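Local coordinates for oxygen-independent coproporphyrinogen III oxidase (Escherichia coli, PDB 1OLT), which catalyses the anaerobic oxidative decarboxylation of two propionate groups of coproporphyrinogen III to the vinyl groups of protoporphyrinogen IX, using S-adenosylmethionine and a [4Fe-4S] cluster, at residues H95-F100 with E132-N137; A101-S106 with D318-G323; G304-H307 with G312-T315. All coordinates share one frame; numbering follows the deposited sequence.

In the fold
Interactions 1 and 2 belong to the same part of the radical SAM barrel and touch: Q135 and N137 probably hydrogen bond to V105 through their backbones. Interaction 1 is a buried, largely apolar contact between the chain leaving helix 80-96 and that at the end of helix 120-133, with water filling in beside it. Interaction 2, about 9 Å away between centres, is partly buried and ionic, reaching from the loop before strand 105-112 to strand 320-324. Interaction 3 lies about 17 Å from interaction 2, centre to centre. It is a partly buried hairpin held by backbone hydrogen bonds, and its second segment runs on in sequence into the 318-323 segment of interaction 2.

Interaction 1: H95-F100 with E132-N137; sequences HRAPLF and ENFQFN
The phenyl ring of F134 receives the methyl group of A97 over one face and CB of F100 at its edge, close to the ring plane. A97 CB sits 3.9 Å from the F134 ring centroid, a CH-pi contact displaced toward the rim, and comes nearest at F134 CZ, 3.6 Å away. F100 CB is a looser neighbour, 4.2 Å from F134 CE1; the two rings do not stack. With CG beside the backbone N (chi1 -61°), the F134 ring is placed with one face toward the A97 methyl, while L53, L55 and V105 of the barrel strands also pack on F134. Alanine suits its site because a single methyl fits between the F134 ring and the preceding residue, A97 CB lying 3.5 Å from N133 O and 3.8 Å from N133 CB. The amide of N133 turns elsewhere, ND2 bonding to L129 O. Water 1 lies 2.8 Å from A97 O and 2.7 Å from N133 O, and water 2 accepts from Q135 N at 2.9 Å while lying near F100 O. The chain just after helix 80-96 thus packs on the end of helix 120-133 and beyond: an apolar methyl-on-ring contact is bordered by carbonyls and an N-H that meet water rather than each other.

Interaction 2: A101-S106 with D318-G323; sequences AGRHVS and DTDLLG
R103 and D320 form a salt bridge within the partial (beta/alpha) barrel of radical SAM enzymes, joining the loop that leads into strand 105-112 to strand 320-324. Both strands pair in parallel with strand 53-62, which lies between them, and R103 packs on its L53. From CB, which points toward the 318-323 segment, the R103 chain places CG beside the backbone N and bends at chi2 (-73°), then extends to the guanidinium. R103 was modelled in two conformers; the bonds described are those of one of them. CZ stands 3.3 Å from D320 OD2, because the acid meets the guanidinium end-on, near its plane. NH1 donates to D320 OD2 at 2.8 Å and NH2 to the same oxygen at 2.9 Å, each bond noticeably bent. Arginine suits the place since its two terminal nitrogens can share one oxygen and still reach backbone carbonyls: NH1 also bonds to R51 O, and NH2 weakly to V45 O. Aspartate is short enough to stay close to its strand while its other oxygen, OD1, accepts from G333 N. Further along, S106 OG hydrogen bonds to Q316 OE1 and merely brushes T319 CG2. The guanidinium and carboxylate planes are 60° apart, and both arginine nitrogens approach D320 OD2 from its anti side, about 20° out of the carboxylate plane.

Interaction 3: G304-H307 with G312-T315; sequences GVLH and GYTT
H307 and T314 face each other as a hydrogen-bonded pair of a two-stranded antiparallel hairpin, each satisfying the backbone of the other. H307 N donates to T314 O at 2.9 Å, nearly in line with the carbonyl. In return T314 N donates to H307 O, also at 2.9 Å, but from well above the carbonyl plane. H307 O additionally receives a CA-H...O contact from Y313 CA, 3.3 Å away. Past the pair, water 3 joins the loop residues, donating to V305 O at 2.6 Å and to T315 O at 2.7 Å. Two more backbone donors have partners elsewhere: L306 N with N380 OD1 and G312 N with N309 OD1. G304, with the positive phi that glycine tolerates easily, ends helix 296-303 in a Schellman motif and so releases the chain toward the hairpin.

The side chains of H307 and T314 project to one side of the strands. Histidine offers a flat ring whose edge is turned to water 3; threonine puts CG2 4.0 Å from H307 CB while OG1 accepts from Q316 N. L306, its CG anti to the backbone N (chi1 -179°), swings CD2 to within 3.4 Å of Y313 CD1, crossing the tyrosine at about a right angle. Tyrosine suits this place because its ring packs on L306 while its OH bonds to I378 O of helix 365-380. The nearest atoms of G312 and a bound S-adenosylmethionine are about 6 Å apart. Chemically, the hairpin combines two reciprocal backbone bonds and a bridging water, which satisfy polar groups, with apolar packing of L306 on Y313.

Interaction 1: H95-F100 with E132-N137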
loop_
_atom_site.group_PDB
_atom_site.type_symbol
_atom_site.label_atom_id
_atom_site.label_comp_id
_atom_site.label_asym_id
_atom_site.label_seq_id
_atom_site.Cartn_x
_atom_site.Cartn_y
_atom_site.Cartn_z
ATOM N N HIS A 95 -10.162 10.430 -21.719
ATOM C CA HIS A 95 -10.129 11.822 -21.346
ATOM C C HIS A 95 -8.834 12.281 -20.596
ATOM O O HIS A 95 -8.398 13.358 -20.829
ATOM C CB HIS A 95 -11.380 12.166 -20.545
ATOM C CG HIS A 95 -12.641 12.076 -21.369
ATOM N ND1 HIS A 95 -13.320 13.197 -21.809
ATOM C CD2 HIS A 95 -13.330 11.006 -21.857
ATOM C CE1 HIS A 95 -14.379 12.821 -22.518
ATOM N NE2 HIS A 95 -14.400 11.504 -22.577
ATOM N N ARG A 96 -8.255 11.446 -19.738
ATOM C CA ARG A 96 -7.087 11.817 -18.913
ATOM C C ARG A 96 -5.770 11.580 -19.609
ATOM O O ARG A 96 -4.868 12.426 -19.539
ATOM C CB ARG A 96 -7.062 11.073 -17.585
ATOM C CG ARG A 96 -8.044 11.577 -16.581
ATOM C CD ARG A 96 -7.722 12.988 -16.202
ATOM N NE ARG A 96 -8.377 13.512 -15.018
ATOM C CZ ARG A 96 -8.891 14.747 -14.909
ATOM N NH1 ARG A 96 -8.978 15.566 -15.943
ATOM N NH2 ARG A 96 -9.402 15.147 -13.749
ATOM N N ALA A 97 -5.672 10.494 -20.339
ATOM C CA ALA A 97 -4.417 10.126 -20.968
ATOM C C ALA A 97 -3.745 11.149 -21.903
ATOM O O ALA A 97 -2.510 11.229 -21.883
ATOM C CB ALA A 97 -4.539 8.780 -21.639
ATOM N N PRO A 98 -4.476 11.928 -22.716
ATOM C CA PRO A 98 -3.815 12.967 -23.513
ATOM C C PRO A 98 -3.068 14.010 -22.679
ATOM O O PRO A 98 -2.141 14.604 -23.184
ATOM C CB PRO A 98 -4.960 13.623 -24.325
ATOM C CG PRO A 98 -6.061 12.566 -24.345
ATOM C CD PRO A 98 -5.930 11.830 -23.016
ATOM N N LEU A 99 -3.454 14.201 -21.422
ATOM C CA LEU A 99 -2.743 15.122 -20.523
ATOM C C LEU A 99 -1.297 14.638 -20.250
ATOM O O LEU A 99 -0.440 15.416 -19.876
ATOM C CB LEU A 99 -3.489 15.281 -19.202
ATOM C CG LEU A 99 -4.924 15.795 -19.267
ATOM C CD1 LEU A 99 -5.479 15.789 -17.913
ATOM C CD2 LEU A 99 -5.012 17.179 -19.872
ATOM N N PHE A 100 -1.052 13.350 -20.479
ATOM C CA PHE A 100 0.219 12.717 -20.178
ATOM C C PHE A 100 0.938 12.190 -21.404
ATOM O O PHE A 100 1.805 11.314 -21.262
ATOM C CB PHE A 100 -0.047 11.543 -19.168
ATOM C CG PHE A 100 -0.714 11.995 -17.893
ATOM C CD1 PHE A 100 0.048 12.521 -16.817
ATOM C CD2 PHE A 100 -2.078 11.963 -17.775
ATOM C CE1 PHE A 100 -0.584 12.952 -15.636
ATOM C CE2 PHE A 100 -2.718 12.409 -16.626
ATOM C CZ PHE A 100 -1.970 12.909 -15.548
ATOM N N GLU A 132 -2.236 1.419 -25.255
ATOM C CA GLU A 132 -2.468 2.248 -26.417
ATOM C C GLU A 132 -2.628 3.691 -26.066
ATOM O O GLU A 132 -2.552 4.500 -26.951
ATOM C CB GLU A 132 -3.709 1.768 -27.202
ATOM C CG GLU A 132 -3.376 0.444 -27.878
ATOM C CD GLU A 132 -4.503 -0.073 -28.770
ATOM O OE1 GLU A 132 -5.665 0.396 -28.612
ATOM O OE2 GLU A 132 -4.187 -0.981 -29.570
ATOM N N ASN A 133 -2.873 4.033 -24.805
ATOM C CA ASN A 133 -3.084 5.427 -24.441
ATOM C C ASN A 133 -1.970 6.082 -23.619
ATOM O O ASN A 133 -1.964 7.295 -23.481
ATOM C CB ASN A 133 -4.421 5.582 -23.725
ATOM C CG ASN A 133 -5.560 5.520 -24.708
ATOM O OD1 ASN A 133 -5.750 6.455 -25.413
ATOM N ND2 ASN A 133 -6.274 4.359 -24.797
ATOM N N PHE A 134 -1.062 5.266 -23.094
ATOM C CA PHE A 134 0.129 5.734 -22.389
ATOM C C PHE A 134 1.332 5.014 -22.981
ATOM O O PHE A 134 1.213 3.869 -23.465
ATOM C CB PHE A 134 0.058 5.406 -20.868
ATOM C CG PHE A 134 -1.099 6.043 -20.138
ATOM C CD1 PHE A 134 -0.997 7.304 -19.623
ATOM C CD2 PHE A 134 -2.292 5.337 -19.931
ATOM C CE1 PHE A 134 -2.031 7.866 -18.915
ATOM C CE2 PHE A 134 -3.326 5.885 -19.239
ATOM C CZ PHE A 134 -3.205 7.146 -18.723
ATOM N N GLN A 135 2.474 5.660 -22.925
ATOM C CA GLN A 135 3.729 5.089 -23.364
ATOM C C GLN A 135 4.455 4.349 -22.218
ATOM O O GLN A 135 4.987 4.967 -21.309
ATOM C CB GLN A 135 4.635 6.199 -23.944
ATOM C CG GLN A 135 5.732 5.595 -24.823
ATOM C CD GLN A 135 6.537 6.610 -25.643
ATOM O OE1 GLN A 135 6.047 7.726 -25.977
ATOM N NE2 GLN A 135 7.782 6.219 -25.999
ATOM N N PHE A 136 4.490 3.024 -22.303
ATOM C CA PHE A 136 5.075 2.177 -21.266
ATOM C C PHE A 136 6.535 1.957 -21.548
ATOM O O PHE A 136 6.910 1.640 -22.697
ATOM C CB PHE A 136 4.410 0.802 -21.250
ATOM C CG PHE A 136 3.160 0.755 -20.485
ATOM C CD1 PHE A 136 2.058 1.523 -20.874
ATOM C CD2 PHE A 136 3.054 -0.037 -19.385
ATOM C CE1 PHE A 136 0.892 1.475 -20.179
ATOM C CE2 PHE A 136 1.866 -0.074 -18.651
ATOM C CZ PHE A 136 0.798 0.702 -19.058
ATOM N N ASN A 137 7.369 2.114 -20.520
ATOM C CA ASN A 137 8.768 1.690 -20.638
ATOM C C ASN A 137 8.762 0.145 -20.815
ATOM O O ASN A 137 7.933 -0.575 -20.245
ATOM C CB ASN A 137 9.623 2.045 -19.403
ATOM C CG ASN A 137 9.781 3.531 -19.191
ATOM O OD1 ASN A 137 9.554 4.333 -20.105
ATOM N ND2 ASN A 137 10.196 3.917 -17.975
HETATM O O HOH W 1 -0.521 9.381 -22.626
HETATM O O HOH W 2 2.302 8.247 -21.732
#

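Interaction 2: A101-S106 with D318-G323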
loop_
_atom_site.group_PDB
_atom_site.type_symbol
_atom_site.label_atom_id
_atom_site.label_comp_id
_atom_site.label_asym_id
_atom_site.label_seq_id
_atom_site.Cartn_x
_atom_site.Cartn_y
_atom_site.Cartn_z
ATOM N N ALA A 101 0.594 12.702 -22.596
ATOM C CA ALA A 101 1.161 12.220 -23.873
ATOM C C ALA A 101 2.693 12.220 -23.950
ATOM O O ALA A 101 3.285 11.352 -24.613
ATOM C CB ALA A 101 0.618 13.085 -25.079
ATOM N N GLY A 102 3.339 13.212 -23.348
ATOM C CA GLY A 102 4.815 13.202 -23.299
ATOM C C GLY A 102 5.501 12.288 -22.235
ATOM O O GLY A 102 6.695 12.257 -22.137
ATOM N N ARG A 103 4.718 11.570 -21.433
ATOM C CA ARG A 103 5.278 10.858 -20.302
ATOM C C ARG A 103 5.664 9.460 -20.697
ATOM O O ARG A 103 5.210 8.935 -21.726
ATOM C CB ARG A 103 4.273 10.804 -19.153
ATOM C CG ARG A 103 3.771 12.172 -18.705
ATOM C CD ARG A 103 4.746 13.013 -17.929
ATOM N NE ARG A 103 3.980 14.002 -17.166
ATOM C CZ ARG A 103 3.917 14.079 -15.846
ATOM N NH1 ARG A 103 4.637 13.264 -15.076
ATOM N NH2 ARG A 103 3.149 15.014 -15.294
ATOM N N HIS A 104 6.479 8.856 -19.824
ATOM C CA HIS A 104 6.917 7.488 -19.931
ATOM C C HIS A 104 6.531 6.800 -18.642
ATOM O O HIS A 104 6.842 7.313 -17.573
ATOM C CB HIS A 104 8.422 7.483 -20.134
ATOM C CG HIS A 104 8.823 8.134 -21.421
ATOM N ND1 HIS A 104 9.088 7.416 -22.565
ATOM C CD2 HIS A 104 8.911 9.446 -21.770
ATOM C CE1 HIS A 104 9.391 8.251 -23.548
ATOM N NE2 HIS A 104 9.269 9.489 -23.098
ATOM N N VAL A 105 5.844 5.663 -18.767
ATOM C CA VAL A 105 5.268 4.960 -17.643
ATOM C C VAL A 105 6.296 3.928 -17.168
ATOM O O VAL A 105 6.740 3.101 -17.936
ATOM C CB VAL A 105 3.949 4.323 -18.003
ATOM C CG1 VAL A 105 3.507 3.479 -16.903
ATOM C CG2 VAL A 105 2.915 5.459 -18.291
ATOM N N SER A 106 6.708 4.039 -15.908
ATOM C CA SER A 106 7.662 3.139 -15.302
ATOM C C SER A 106 6.996 2.108 -14.399
ATOM O O SER A 106 7.622 1.117 -13.981
ATOM C CB SER A 106 8.692 3.961 -14.485
ATOM O OG SER A 106 8.025 4.676 -13.440
ATOM N N ASP A 318 10.096 10.114 -6.834
ATOM C CA ASP A 318 9.915 11.256 -7.752
ATOM C C ASP A 318 9.213 10.796 -9.045
ATOM O O ASP A 318 9.681 11.085 -10.138
ATOM C CB ASP A 318 11.246 12.015 -8.083
ATOM C CG ASP A 318 11.751 12.952 -6.912
ATOM O OD1 ASP A 318 11.000 13.258 -5.944
ATOM O OD2 ASP A 318 12.916 13.409 -6.896
ATOM N N THR A 319 8.101 10.065 -8.903
ATOM C CA THR A 319 7.190 9.852 -10.004
ATOM C C THR A 319 5.880 10.606 -9.742
ATOM O O THR A 319 5.510 10.835 -8.606
ATOM C CB THR A 319 6.875 8.338 -10.244
ATOM O OG1 THR A 319 6.107 7.818 -9.144
ATOM C CG2 THR A 319 8.160 7.530 -10.262
ATOM N N ASP A 320 5.184 10.981 -10.817
ATOM C CA ASP A 320 3.824 11.401 -10.682
ATOM C C ASP A 320 2.993 10.116 -10.788
ATOM O O ASP A 320 3.289 9.257 -11.631
ATOM C CB ASP A 320 3.433 12.352 -11.789
ATOM C CG ASP A 320 3.962 13.741 -11.600
ATOM O OD1 ASP A 320 4.186 14.162 -10.462
ATOM O OD2 ASP A 320 4.172 14.509 -12.576
ATOM N N LEU A 321 1.954 10.008 -9.964
ATOM C CA LEU A 321 1.118 8.816 -9.886
ATOM C C LEU A 321 -0.290 9.215 -10.286
ATOM O O LEU A 321 -0.898 10.080 -9.646
ATOM C CB LEU A 321 1.086 8.297 -8.458
ATOM C CG LEU A 321 -0.087 7.352 -8.123
ATOM C CD1 LEU A 321 0.349 6.085 -8.587
ATOM C CD2 LEU A 321 -0.418 7.346 -6.577
ATOM N N LEU A 322 -0.776 8.629 -11.371
ATOM C CA LEU A 322 -2.134 8.826 -11.808
ATOM C C LEU A 322 -2.981 7.635 -11.414
ATOM O O LEU A 322 -2.721 6.484 -11.811
ATOM C CB LEU A 322 -2.212 9.006 -13.333
ATOM C CG LEU A 322 -3.609 9.151 -13.880
ATOM C CD1 LEU A 322 -4.315 10.449 -13.431
ATOM C CD2 LEU A 322 -3.607 9.039 -15.445
ATOM N N GLY A 323 -4.049 7.923 -10.704
ATOM C CA GLY A 323 -4.924 6.912 -10.198
ATOM C C GLY A 323 -6.232 6.974 -10.977
ATOM O O GLY A 323 -6.842 8.058 -11.127
#

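Interaction 3: G304-H307 with G312-T315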
loop_
_atom_site.group_PDB
_atom_site.type_symbol
_atom_site.label_atom_id
_atom_site.label_comp_id
_atom_site.label_asym_id
_atom_site.label_seq_id
_atom_site.Cartn_x
_atom_site.Cartn_y
_atom_site.Cartn_z
ATOM N N GLY A 304 19.763 4.068 1.651
ATOM C CA GLY A 304 19.177 5.320 2.094
ATOM C C GLY A 304 18.241 5.941 1.078
ATOM O O GLY A 304 17.945 7.119 1.183
ATOM N N VAL A 305 17.776 5.153 0.113
ATOM C CA VAL A 305 16.913 5.652 -0.959
ATOM C C VAL A 305 15.657 4.798 -1.172
ATOM O O VAL A 305 15.151 4.665 -2.280
ATOM C CB VAL A 305 17.727 5.842 -2.282
ATOM C CG1 VAL A 305 18.871 6.812 -2.034
ATOM C CG2 VAL A 305 18.272 4.529 -2.809
ATOM N N LEU A 306 15.103 4.267 -0.097
ATOM C CA LEU A 306 13.837 3.606 -0.196
ATOM C C LEU A 306 12.732 4.676 -0.259
ATOM O O LEU A 306 12.832 5.701 0.390
ATOM C CB LEU A 306 13.640 2.647 0.985
ATOM C CG LEU A 306 12.318 1.859 0.992
ATOM C CD1 LEU A 306 12.259 0.886 -0.172
ATOM C CD2 LEU A 306 12.100 1.095 2.301
ATOM N N HIS A 307 11.674 4.402 -1.022
ATOM C CA HIS A 307 10.522 5.300 -1.161
ATOM C C HIS A 307 9.219 4.615 -0.868
ATOM O O HIS A 307 9.180 3.394 -0.580
ATOM C CB HIS A 307 10.474 5.911 -2.572
ATOM C CG HIS A 307 11.696 6.700 -2.911
ATOM N ND1 HIS A 307 12.782 6.145 -3.558
ATOM C CD2 HIS A 307 12.022 7.990 -2.660
ATOM C CE1 HIS A 307 13.723 7.064 -3.700
ATOM N NE2 HIS A 307 13.283 8.193 -3.168
ATOM N N GLY A 312 2.542 1.255 -1.163
ATOM C CA GLY A 312 3.562 0.805 -0.214
ATOM C C GLY A 312 4.974 1.147 -0.598
ATOM O O GLY A 312 5.246 2.124 -1.318
ATOM N N TYR A 313 5.927 0.378 -0.072
ATOM C CA TYR A 313 7.318 0.666 -0.359
ATOM C C TYR A 313 7.668 0.436 -1.838
ATOM O O TYR A 313 7.097 -0.442 -2.481
ATOM C CB TYR A 313 8.191 -0.204 0.506
ATOM C CG TYR A 313 8.251 0.209 1.950
ATOM C CD1 TYR A 313 8.697 1.468 2.324
ATOM C CD2 TYR A 313 7.902 -0.669 2.926
ATOM C CE1 TYR A 313 8.780 1.833 3.681
ATOM C CE2 TYR A 313 8.019 -0.333 4.282
ATOM C CZ TYR A 313 8.451 0.925 4.653
ATOM O OH TYR A 313 8.529 1.227 6.006
ATOM N N THR A 314 8.631 1.202 -2.331
ATOM C CA THR A 314 9.020 1.122 -3.727
ATOM C C THR A 314 10.362 1.744 -3.932
ATOM O O THR A 314 10.717 2.673 -3.205
ATOM C CB THR A 314 7.963 1.848 -4.667
ATOM O OG1 THR A 314 8.346 1.710 -6.044
ATOM C CG2 THR A 314 7.993 3.359 -4.454
ATOM N N THR A 315 11.109 1.257 -4.933
ATOM C CA THR A 315 12.378 1.876 -5.374
ATOM C C THR A 315 12.222 3.157 -6.211
ATOM O O THR A 315 13.125 3.918 -6.317
ATOM C CB THR A 315 13.205 0.870 -6.231
ATOM O OG1 THR A 315 12.330 0.158 -7.137
ATOM C CG2 THR A 315 13.801 -0.223 -5.334
HETATM O O HOH W 3 15.376 3.970 -4.827
#